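Local coordinates for protein MFP2b (Ascaris suum, PDB 2BJR) that enhances the polymerization of major sperm protein (MSP) in the amoeboid motility of nematode sperm, and carries a bound zinc ion, at residues W38-R43 with F60-S65; P44-A49 with S117-W122; D219-E224 with K322-K327; S313-I318 with C354-R359. All blocks are in the same frame, centred on the assembly; numbering follows the deposited sequence.

Interaction 1 of 4, residues W38-R43 with F60-S65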
# COMPACT_ATOMS: atom_id res chain seq x y z
N TRP A 38 15.13 12.45 -5.24
CA TRP A 38 15.64 12.98 -6.52
C TRP A 38 16.77 13.97 -6.22
O TRP A 38 16.95 14.42 -5.08
CB TRP A 38 14.48 13.67 -7.24
CG TRP A 38 14.76 14.25 -8.63
CD1 TRP A 38 15.07 13.60 -9.78
CD2 TRP A 38 14.72 15.65 -8.96
NE1 TRP A 38 15.24 14.51 -10.81
CE2 TRP A 38 15.02 15.77 -10.33
CE3 TRP A 38 14.45 16.80 -8.23
CZ2 TRP A 38 15.07 17.00 -10.98
CZ3 TRP A 38 14.49 18.03 -8.90
CH2 TRP A 38 14.78 18.10 -10.25
N TYR A 39 17.55 14.25 -7.25
CA TYR A 39 18.70 15.16 -7.14
C TYR A 39 18.63 16.17 -8.24
O TYR A 39 18.25 15.86 -9.37
CB TYR A 39 20.03 14.41 -7.26
CG TYR A 39 20.36 13.57 -6.08
CD1 TYR A 39 19.81 12.33 -5.96
CD2 TYR A 39 21.26 13.98 -5.14
CE1 TYR A 39 20.13 11.53 -4.92
CE2 TYR A 39 21.59 13.18 -4.09
CZ TYR A 39 20.99 11.96 -3.97
OH TYR A 39 21.31 11.12 -2.93
N LYS A 40 18.98 17.40 -7.90
CA LYS A 40 19.14 18.44 -8.89
C LYS A 40 20.48 19.10 -8.59
O LYS A 40 20.66 19.63 -7.51
CB LYS A 40 18.03 19.47 -8.73
CG LYS A 40 18.11 20.63 -9.70
CD LYS A 40 17.70 20.23 -11.06
CE LYS A 40 17.70 21.40 -12.02
NZ LYS A 40 17.19 20.90 -13.32
N ASN A 41 21.42 19.00 -9.54
CA ASN A 41 22.74 19.63 -9.42
C ASN A 41 23.45 19.16 -8.13
O ASN A 41 23.96 19.96 -7.39
CB ASN A 41 22.59 21.17 -9.43
CG ASN A 41 21.95 21.74 -10.78
OD1 ASN A 41 22.25 21.28 -11.89
ND2 ASN A 41 21.08 22.73 -10.62
N GLY A 42 23.41 17.85 -7.85
CA GLY A 42 24.04 17.26 -6.68
C GLY A 42 23.29 17.46 -5.37
O GLY A 42 23.78 17.02 -4.33
N ARG A 43 22.14 18.15 -5.37
CA ARG A 43 21.45 18.42 -4.12
C ARG A 43 20.23 17.46 -4.00
O ARG A 43 19.38 17.44 -4.88
CB ARG A 43 20.98 19.88 -4.09
CG ARG A 43 20.15 20.27 -2.87
CD ARG A 43 19.82 21.78 -2.72
NE ARG A 43 18.38 21.97 -2.45
CZ ARG A 43 17.42 21.96 -3.39
NH1 ARG A 43 17.73 21.81 -4.67
NH2 ARG A 43 16.14 22.10 -3.06
N PHE A 60 7.84 15.91 -6.90
CA PHE A 60 8.85 16.55 -6.07
C PHE A 60 8.61 18.07 -6.15
O PHE A 60 8.23 18.56 -7.21
CB PHE A 60 10.28 16.24 -6.54
CG PHE A 60 10.67 14.80 -6.42
CD1 PHE A 60 10.30 13.92 -7.38
CD2 PHE A 60 11.30 14.32 -5.26
CE1 PHE A 60 10.60 12.59 -7.27
CE2 PHE A 60 11.63 12.99 -5.16
CZ PHE A 60 11.27 12.14 -6.14
N PRO A 61 8.80 18.78 -5.05
CA PRO A 61 8.76 20.24 -5.03
C PRO A 61 10.12 20.87 -5.35
O PRO A 61 11.12 20.60 -4.71
CB PRO A 61 8.36 20.56 -3.60
CG PRO A 61 8.75 19.38 -2.79
CD PRO A 61 8.97 18.24 -3.70
N TYR A 62 10.15 21.69 -6.37
CA TYR A 62 11.38 22.38 -6.78
C TYR A 62 11.04 23.65 -7.55
O TYR A 62 10.17 23.61 -8.41
CB TYR A 62 12.18 21.47 -7.67
CG TYR A 62 13.45 22.09 -8.20
CD1 TYR A 62 14.51 22.37 -7.35
CD2 TYR A 62 13.56 22.43 -9.55
CE1 TYR A 62 15.71 22.96 -7.84
CE2 TYR A 62 14.71 23.03 -10.05
CZ TYR A 62 15.78 23.29 -9.20
OH TYR A 62 16.92 23.84 -9.73
N ASN A 63 11.81 24.72 -7.35
CA ASN A 63 11.61 25.96 -8.13
C ASN A 63 10.13 26.34 -7.96
O ASN A 63 9.48 26.75 -8.96
CB ASN A 63 12.02 25.72 -9.60
CG ASN A 63 12.12 27.00 -10.47
OD1 ASN A 63 12.13 28.14 -9.99
ND2 ASN A 63 12.20 26.78 -11.79
N LYS A 64 9.60 26.18 -6.73
CA LYS A 64 8.20 26.44 -6.41
C LYS A 64 7.18 25.76 -7.37
O LYS A 64 6.05 26.21 -7.53
CB LYS A 64 7.95 27.95 -6.41
CG LYS A 64 6.79 28.37 -5.59
CD LYS A 64 6.75 29.89 -5.29
CE LYS A 64 6.00 30.14 -3.95
NZ LYS A 64 6.84 29.87 -2.70
N SER A 65 7.57 24.66 -7.98
CA SER A 65 6.71 23.99 -8.93
C SER A 65 6.63 22.54 -8.54
O SER A 65 7.49 22.05 -7.80
CB SER A 65 7.29 24.10 -10.33
OG SER A 65 7.31 25.49 -10.70
O HOH W 1 12.86 22.25 -3.40

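Interaction 2 of 4, residues P44-A49 with S117-W122. With SO4 (sulfate ion), chain E.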
# COMPACT_ATOMS: atom_id res chain seq x y z
N PRO A 44 20.16 16.68 -2.93
CA PRO A 44 19.06 15.72 -2.74
C PRO A 44 17.80 16.44 -2.26
O PRO A 44 17.86 17.37 -1.45
CB PRO A 44 19.61 14.79 -1.62
CG PRO A 44 20.56 15.64 -0.82
CD PRO A 44 21.14 16.61 -1.84
N MSE A 45 16.67 15.97 -2.74
CA MSE A 45 15.43 16.31 -2.10
C MSE A 45 14.44 15.15 -2.11
O MSE A 45 14.36 14.44 -3.08
CB MSE A 45 14.81 17.51 -2.80
CG MSE A 45 14.52 17.27 -4.18
SE MSE A 45 14.29 19.09 -5.15
CE MSE A 45 16.23 19.25 -5.68
N HIS A 46 13.66 15.03 -1.03
CA HIS A 46 12.69 13.94 -0.96
C HIS A 46 11.32 14.34 -1.51
O HIS A 46 11.00 15.53 -1.59
CB HIS A 46 12.64 13.39 0.47
CG HIS A 46 13.89 12.71 0.87
ND1 HIS A 46 14.85 13.34 1.62
CD2 HIS A 46 14.35 11.46 0.64
CE1 HIS A 46 15.87 12.52 1.80
NE2 HIS A 46 15.59 11.36 1.23
N GLY A 47 10.52 13.33 -1.89
CA GLY A 47 9.24 13.50 -2.51
C GLY A 47 8.52 12.17 -2.39
O GLY A 47 8.81 11.36 -1.47
N ARG A 48 7.62 11.93 -3.32
CA ARG A 48 6.74 10.80 -3.25
C ARG A 48 6.56 10.15 -4.59
O ARG A 48 6.57 10.81 -5.65
CB ARG A 48 5.42 11.22 -2.59
CG ARG A 48 4.57 12.17 -3.39
CD ARG A 48 3.57 13.03 -2.56
NE ARG A 48 2.97 14.10 -3.39
CZ ARG A 48 2.05 13.85 -4.28
NH1 ARG A 48 1.64 12.62 -4.42
NH2 ARG A 48 1.54 14.79 -5.06
N ALA A 49 6.40 8.83 -4.57
CA ALA A 49 6.07 8.06 -5.73
C ALA A 49 4.78 7.30 -5.48
O ALA A 49 4.36 7.13 -4.30
CB ALA A 49 7.18 7.09 -6.03
N SER A 117 18.17 16.96 3.48
CA SER A 117 16.76 16.69 3.22
C SER A 117 16.35 15.45 4.00
O SER A 117 17.08 14.45 4.03
CB SER A 117 16.53 16.51 1.75
OG SER A 117 15.25 15.97 1.44
N PHE A 118 15.17 15.51 4.60
CA PHE A 118 14.56 14.29 5.10
C PHE A 118 13.08 14.20 4.78
O PHE A 118 12.39 15.23 4.75
CB PHE A 118 14.76 14.13 6.56
CG PHE A 118 14.36 15.26 7.38
CD1 PHE A 118 13.18 15.23 8.11
CD2 PHE A 118 15.22 16.33 7.56
CE1 PHE A 118 12.84 16.29 8.95
CE2 PHE A 118 14.87 17.39 8.38
CZ PHE A 118 13.70 17.38 9.08
N PRO A 119 12.61 13.00 4.53
CA PRO A 119 11.17 12.83 4.30
C PRO A 119 10.33 13.28 5.47
O PRO A 119 10.74 13.09 6.64
CB PRO A 119 11.04 11.33 4.07
CG PRO A 119 12.40 10.90 3.62
CD PRO A 119 13.36 11.74 4.39
N ILE A 120 9.17 13.87 5.18
CA ILE A 120 8.22 14.27 6.20
C ILE A 120 6.80 13.99 5.68
O ILE A 120 6.45 14.35 4.54
CB ILE A 120 8.46 15.70 6.67
CG1 ILE A 120 7.59 16.04 7.87
CG2 ILE A 120 8.30 16.72 5.56
CD1 ILE A 120 8.06 17.34 8.57
N LEU A 121 6.03 13.29 6.50
CA LEU A 121 4.65 12.93 6.18
C LEU A 121 3.67 13.77 6.97
O LEU A 121 3.59 13.70 8.18
CB LEU A 121 4.44 11.45 6.46
CG LEU A 121 3.04 10.95 6.11
CD1 LEU A 121 2.74 10.99 4.62
CD2 LEU A 121 2.92 9.55 6.63
N TRP A 122 2.90 14.56 6.25
CA TRP A 122 1.80 15.33 6.78
C TRP A 122 0.58 14.41 6.83
O TRP A 122 -0.28 14.47 6.00
CB TRP A 122 1.56 16.55 5.89
CG TRP A 122 0.61 17.60 6.38
CD1 TRP A 122 -0.13 17.60 7.53
CD2 TRP A 122 0.29 18.80 5.70
NE1 TRP A 122 -0.92 18.72 7.59
CE2 TRP A 122 -0.67 19.49 6.48
CE3 TRP A 122 0.71 19.37 4.49
CZ2 TRP A 122 -1.21 20.72 6.09
CZ3 TRP A 122 0.18 20.58 4.11
CH2 TRP A 122 -0.76 21.25 4.91
S SO4 E . -3.56 20.17 9.88
O1 SO4 E . -2.42 19.33 10.26
O2 SO4 E . -3.68 20.12 8.44
O3 SO4 E . -4.75 19.62 10.58
O4 SO4 E . -3.32 21.52 10.34

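Interaction 3 of 4, residues D219-E224 with K322-K327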
# COMPACT_ATOMS: atom_id res chain seq x y z
N ASP A 219 -15.51 -22.79 -7.97
CA ASP A 219 -16.10 -23.36 -9.19
C ASP A 219 -16.22 -22.23 -10.19
O ASP A 219 -17.19 -21.48 -10.18
CB ASP A 219 -17.45 -23.99 -8.84
CG ASP A 219 -18.25 -24.47 -10.05
OD1 ASP A 219 -17.73 -24.63 -11.19
OD2 ASP A 219 -19.46 -24.72 -9.90
N THR A 220 -15.16 -22.04 -10.98
CA THR A 220 -14.95 -20.77 -11.69
C THR A 220 -15.19 -20.85 -13.21
O THR A 220 -15.67 -21.86 -13.74
CB THR A 220 -13.58 -20.16 -11.32
OG1 THR A 220 -13.50 -18.81 -11.79
CG2 THR A 220 -12.41 -20.87 -12.01
N LEU A 221 -14.91 -19.77 -13.90
CA LEU A 221 -15.13 -19.68 -15.31
C LEU A 221 -14.05 -20.37 -16.14
O LEU A 221 -12.93 -20.57 -15.70
CB LEU A 221 -15.22 -18.23 -15.73
CG LEU A 221 -16.46 -17.52 -15.24
CD1 LEU A 221 -16.28 -16.00 -15.40
CD2 LEU A 221 -17.67 -17.99 -16.04
N PRO A 222 -14.42 -20.77 -17.35
CA PRO A 222 -13.44 -21.36 -18.29
C PRO A 222 -12.22 -20.46 -18.47
O PRO A 222 -12.35 -19.23 -18.70
CB PRO A 222 -14.23 -21.44 -19.61
CG PRO A 222 -15.63 -21.61 -19.21
CD PRO A 222 -15.77 -20.76 -17.93
N GLY A 223 -11.05 -21.08 -18.36
CA GLY A 223 -9.78 -20.41 -18.52
C GLY A 223 -9.22 -19.80 -17.25
O GLY A 223 -8.14 -19.29 -17.25
N GLU A 224 -9.94 -19.87 -16.15
CA GLU A 224 -9.46 -19.29 -14.91
C GLU A 224 -8.99 -20.37 -13.96
O GLU A 224 -9.56 -21.47 -13.88
CB GLU A 224 -10.58 -18.48 -14.27
CG GLU A 224 -11.08 -17.35 -15.14
CD GLU A 224 -10.03 -16.30 -15.43
OE1 GLU A 224 -9.23 -15.99 -14.54
OE2 GLU A 224 -9.97 -15.81 -16.56
N LYS A 322 -21.01 -19.35 -12.21
CA LYS A 322 -19.66 -19.63 -11.72
C LYS A 322 -19.15 -18.49 -10.84
O LYS A 322 -19.58 -17.34 -10.98
CB LYS A 322 -18.72 -19.80 -12.90
CG LYS A 322 -19.10 -20.95 -13.86
CD LYS A 322 -19.10 -22.29 -13.10
CE LYS A 322 -19.31 -23.48 -14.05
NZ LYS A 322 -19.27 -24.77 -13.32
N GLU A 323 -18.23 -18.84 -9.95
CA GLU A 323 -17.61 -17.93 -9.00
C GLU A 323 -16.33 -17.35 -9.59
O GLU A 323 -15.55 -18.09 -10.14
CB GLU A 323 -17.24 -18.70 -7.76
CG GLU A 323 -18.45 -19.25 -7.00
CD GLU A 323 -18.13 -20.42 -6.11
OE1 GLU A 323 -17.06 -21.03 -6.26
OE2 GLU A 323 -18.99 -20.73 -5.25
N ILE A 324 -16.11 -16.05 -9.42
CA ILE A 324 -14.98 -15.36 -10.04
C ILE A 324 -14.66 -14.08 -9.29
O ILE A 324 -15.53 -13.26 -9.02
CB ILE A 324 -15.25 -15.10 -11.53
CG1 ILE A 324 -14.07 -14.37 -12.21
CG2 ILE A 324 -16.53 -14.31 -11.73
CD1 ILE A 324 -12.87 -15.21 -12.30
N LEU A 325 -13.38 -13.93 -8.92
CA LEU A 325 -12.94 -12.82 -8.10
C LEU A 325 -12.69 -11.53 -8.91
O LEU A 325 -11.92 -11.51 -9.88
CB LEU A 325 -11.69 -13.22 -7.34
CG LEU A 325 -11.06 -12.18 -6.44
CD1 LEU A 325 -12.03 -11.78 -5.35
CD2 LEU A 325 -9.75 -12.62 -5.80
N GLY A 326 -13.36 -10.47 -8.46
CA GLY A 326 -13.16 -9.12 -8.99
C GLY A 326 -13.41 -8.05 -7.93
O GLY A 326 -12.86 -8.10 -6.84
N LYS A 327 -14.16 -7.03 -8.27
CA LYS A 327 -14.25 -5.88 -7.37
C LYS A 327 -15.71 -5.41 -7.24
O LYS A 327 -16.52 -5.68 -8.12
CB LYS A 327 -13.33 -4.76 -7.90
CG LYS A 327 -13.88 -4.02 -9.19
CD LYS A 327 -12.80 -3.13 -9.83
CE LYS A 327 -13.34 -2.39 -11.07
NZ LYS A 327 -14.20 -1.20 -10.68

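Interaction 4 of 4, residues S313-I318 with C354-R359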
# COMPACT_ATOMS: atom_id res chain seq x y z
N SER A 313 -13.99 -2.57 -3.05
CA SER A 313 -13.82 -3.74 -2.18
C SER A 313 -13.58 -4.98 -3.03
O SER A 313 -14.08 -5.04 -4.17
CB SER A 313 -15.09 -3.97 -1.34
OG SER A 313 -15.38 -2.83 -0.55
N PRO A 314 -12.88 -6.00 -2.48
CA PRO A 314 -12.77 -7.27 -3.19
C PRO A 314 -14.11 -8.03 -3.13
O PRO A 314 -14.75 -8.02 -2.08
CB PRO A 314 -11.68 -8.05 -2.37
CG PRO A 314 -11.11 -7.08 -1.44
CD PRO A 314 -12.19 -6.07 -1.17
N ALA A 315 -14.48 -8.73 -4.19
CA ALA A 315 -15.79 -9.41 -4.26
C ALA A 315 -15.73 -10.54 -5.25
O ALA A 315 -15.17 -10.40 -6.33
CB ALA A 315 -16.84 -8.44 -4.66
N VAL A 316 -16.30 -11.67 -4.87
CA VAL A 316 -16.52 -12.76 -5.78
C VAL A 316 -17.91 -12.55 -6.39
O VAL A 316 -18.91 -12.43 -5.66
CB VAL A 316 -16.49 -14.10 -5.02
CG1 VAL A 316 -16.79 -15.23 -5.94
CG2 VAL A 316 -15.14 -14.30 -4.34
N LEU A 317 -17.96 -12.49 -7.71
CA LEU A 317 -19.19 -12.37 -8.48
C LEU A 317 -19.64 -13.75 -8.91
O LEU A 317 -18.82 -14.65 -9.07
CB LEU A 317 -18.94 -11.56 -9.75
CG LEU A 317 -18.88 -10.04 -9.62
CD1 LEU A 317 -17.71 -9.63 -8.79
CD2 LEU A 317 -18.85 -9.39 -11.00
N ILE A 318 -20.95 -13.90 -9.10
CA ILE A 318 -21.52 -15.08 -9.75
C ILE A 318 -21.90 -14.72 -11.18
O ILE A 318 -22.79 -13.90 -11.38
CB ILE A 318 -22.78 -15.57 -9.00
CG1 ILE A 318 -22.48 -15.83 -7.53
CG2 ILE A 318 -23.35 -16.80 -9.67
CD1 ILE A 318 -21.36 -16.81 -7.28
N CYS A 354 -23.25 -11.23 -4.85
CA CYS A 354 -21.79 -11.12 -4.68
C CYS A 354 -21.43 -11.58 -3.26
O CYS A 354 -22.21 -11.40 -2.34
CB CYS A 354 -21.27 -9.64 -4.85
SG CYS A 354 -21.27 -9.18 -6.57
N MSE A 355 -20.21 -12.08 -3.09
CA MSE A 355 -19.68 -12.37 -1.78
C MSE A 355 -18.52 -11.39 -1.56
O MSE A 355 -17.58 -11.35 -2.34
CB MSE A 355 -19.19 -13.82 -1.67
CG MSE A 355 -20.24 -14.91 -2.02
SE MSE A 355 -21.46 -14.92 -0.52
CE MSE A 355 -20.39 -15.47 0.94
N VAL A 356 -18.60 -10.56 -0.52
CA VAL A 356 -17.66 -9.45 -0.36
C VAL A 356 -16.66 -9.78 0.74
O VAL A 356 -17.04 -10.30 1.79
CB VAL A 356 -18.43 -8.14 -0.02
CG1 VAL A 356 -17.51 -6.99 0.28
CG2 VAL A 356 -19.31 -7.80 -1.15
N LEU A 357 -15.38 -9.47 0.55
CA LEU A 357 -14.39 -9.72 1.61
C LEU A 357 -14.61 -8.67 2.70
O LEU A 357 -14.55 -7.46 2.42
CB LEU A 357 -12.94 -9.64 1.08
CG LEU A 357 -11.91 -9.82 2.22
CD1 LEU A 357 -12.04 -11.24 2.83
CD2 LEU A 357 -10.52 -9.54 1.78
N CYS A 358 -14.91 -9.12 3.90
CA CYS A 358 -15.10 -8.27 5.06
C CYS A 358 -14.16 -8.68 6.16
O CYS A 358 -13.47 -9.73 6.10
CB CYS A 358 -16.53 -8.40 5.60
SG CYS A 358 -17.80 -7.95 4.39
N ARG A 359 -14.07 -7.78 7.14
CA ARG A 359 -13.33 -8.02 8.33
C ARG A 359 -14.10 -7.50 9.55
O ARG A 359 -14.93 -6.60 9.45
CB ARG A 359 -11.94 -7.35 8.29
CG ARG A 359 -11.93 -5.90 8.02
CD ARG A 359 -10.53 -5.31 8.04
NE ARG A 359 -10.53 -3.87 7.94
CZ ARG A 359 -9.53 -3.11 8.35
NH1 ARG A 359 -8.38 -3.64 8.79
NH2 ARG A 359 -9.68 -1.81 8.33

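Interaction 1 of 4, residues W38-R43 with F60-S65
Trp38 meets Phe60 and Tyr62 with different parts of its side chain. Its CB sits over the middle of the Phe60 ring, 3.6 Å from the ring centroid in a CH-pi contact, while the two aromatic systems themselves are inclined at 40°. The indole then reaches on to Tyr62. With CG anti to the backbone N (chi1 -177°), its six-membered ring presents an edge to the phenol face, the planes turned by 76°, and CZ3 comes within 4.2 Å of Tyr62 CG. The indole nitrogen is used elsewhere, in a hydrogen bond to the carbonyl of Leu73. At the far end of Tyr62, the aliphatic chain of Lys40 crosses the phenol at about a right angle, touching with CG and CE; Lys40 CG lies 3.4 Å from Tyr62 OH. Arg43 NH1 approaches the edge of the same ring. A water joins the two segments, donating to Pro61 O at 2.7 Å and accepting a weak bond from Arg43 NH2. Strands 34-40 and 55-62 run nearly parallel because both flank strand 43-52, whose Met45 packs beside Trp38 and Tyr62. The result is an aromatic cluster on one face of an antiparallel sheet, spanning next-nearest strands.

Interaction 2 of 4, residues P44-A49 with S117-W122
A buried side-chain junction between two sheets is made here, His46 of strand 43-52 meeting Ser117 and Pro119 of strand 117-122. The first strand is interior to the six-stranded antiparallel sheet, the second an outermost strand of a four-stranded one. The axes of segments 44-49 and 117-122 come within 5.9 Å at an angle of 15°, yet the polar link runs through a side chain: the hydroxyl of Ser117 is held by two atoms of a single residue. His46 ND1 lies 2.7 Å from Ser117 OG in a hydrogen bond in which either could be the donor, and the backbone His46 N adds a weak bond to the same oxygen at 3.1 Å. With OG anti to its own backbone N (chi1 167°), Ser117 turns its hydroxyl toward both nitrogens. The arrangement thus joins two antiparallel sheets in the N-terminal half of the chain, with strand 117-122 paired on to strand 130-135 through Phe118 and Ala134. The imidazole is also covered: Pro119 CD stands over the ring centre, 3.6 Å from the centroid, as a CH-pi contact, while the serine hydroxyl occupies the ring edge. Trp11 and Tyr133 pack against the histidine as well. Further along, where the strands have separated, Trp122 NE1 donates to a sulfate ion, probably from the crystallisation liquor, with SO4 O1 at 3.1 Å and a fairly straight approach of 162°, and a second, more bent bond to O2.

Interaction 3 of 4, residues D219-E224 with K322-K327
A loop docks here on the start of a strand: Asp219 and Thr220, just ahead of the type II turn Leu221-Glu224, lie against Lys322 and Glu323 where strand 322-329 begins. Glu323 is engaged at three points. Its backbone N donates to Asp219 O at 2.8 Å. Its OE1 accepts from Asp219 N at 2.9 Å, on the anti side of the carboxylate and 32° out of the plane. Its carbonyl oxygen receives Thr220 OG1 at 2.7 Å, in the carbonyl plane, and Thr220 CA-H leans on that same oxygen. Lys322 bends at chi2 and runs beside the loop backbone, its CD 3.5 Å from Thr220 O, until NZ forms a salt bridge with Asp219 OD1 at 2.6 Å, on the syn side. The apolar half lies beyond. Leu221 places CD2 against Lys322 CB and CD1 against Ile324 CG2, 4.0 Å away, crossing the isoleucine at about a right angle, and Glu224 CG touches Ile324 CD1 while its carboxylate pairs with Arg243 and Arg263. Since Gln228 NE2 also donates to Thr220 OG1, that hydroxyl both gives and accepts. The carboxylates of Asp219 and Glu323 lie near each other, but each has its own cation, Lys322 and Arg216 respectively, which would probably offset the repulsion and keep both charged.

Interaction 4 of 4, residues S313-I318 with C354-R359
The peptide groups of Val316 and Met355 meet edge to edge, with side chains to either face of the sheet. The two residues form a hydrogen-bonded antiparallel pair: Val316 N donates to Met355 O, and Met355 N to Val316 O, each at 2.9 Å and each in the carbonyl plane. The bond from Leu357 N to Pro314 O is longer, 3.1 Å, and its donor is tilted 33° from that plane. CA-H groups of Ala315 and Cys354 add contacts to the carbonyls of Met355 and Val316. On one face Val316 CB stands 4.3 Å from Met355 CB; the selenomethionine side chain then leads away from the strand. Pro314 CB and CG press on Leu357 CB, and Val316 and Leu357 both rest on Trp286. On the other face the non-hydrogen-bonded pair Ala315 and Val356 meet, CB to CG2, at 4.3 Å. Cys354 SG, beside its own backbone N (chi1 -75°), reaches 4.0 Å from Leu317 CG. Val356 continues from this face on to Phe289 and Ala292 of helix 289-292. The axes of segments 313-318 and 355-359 approach to 4.7 Å, their directions 154° apart, as neighbouring interior strands of an antiparallel sheet, with most of the touching residues buried.

The four contacts fall into two pairs, one in each of the two cytosolic motility protein regions and on opposite sides of the chain's centre; interactions 2 and 4 are still about 17 Å apart at their nearest atoms. Interaction 1 joins the two strands that flank strand 43-52, which carries interaction 2, with a probable hydrogen bond from Met45 N to Trp38 O, 2.8 Å. Interactions 3 and 4 share a sheet, strands 313-319 and 322-329 being neighbours in it. Interactions 2 and 4 are buried, one a histidine-serine link between sheets, the other a backbone ladder within a sheet. Interactions 1 and 3 are only partly buried: aromatic rings meet lysine and arginine chains in one, and hydrogen bonds to Glu323 and one salt bridge hold a loop in the other.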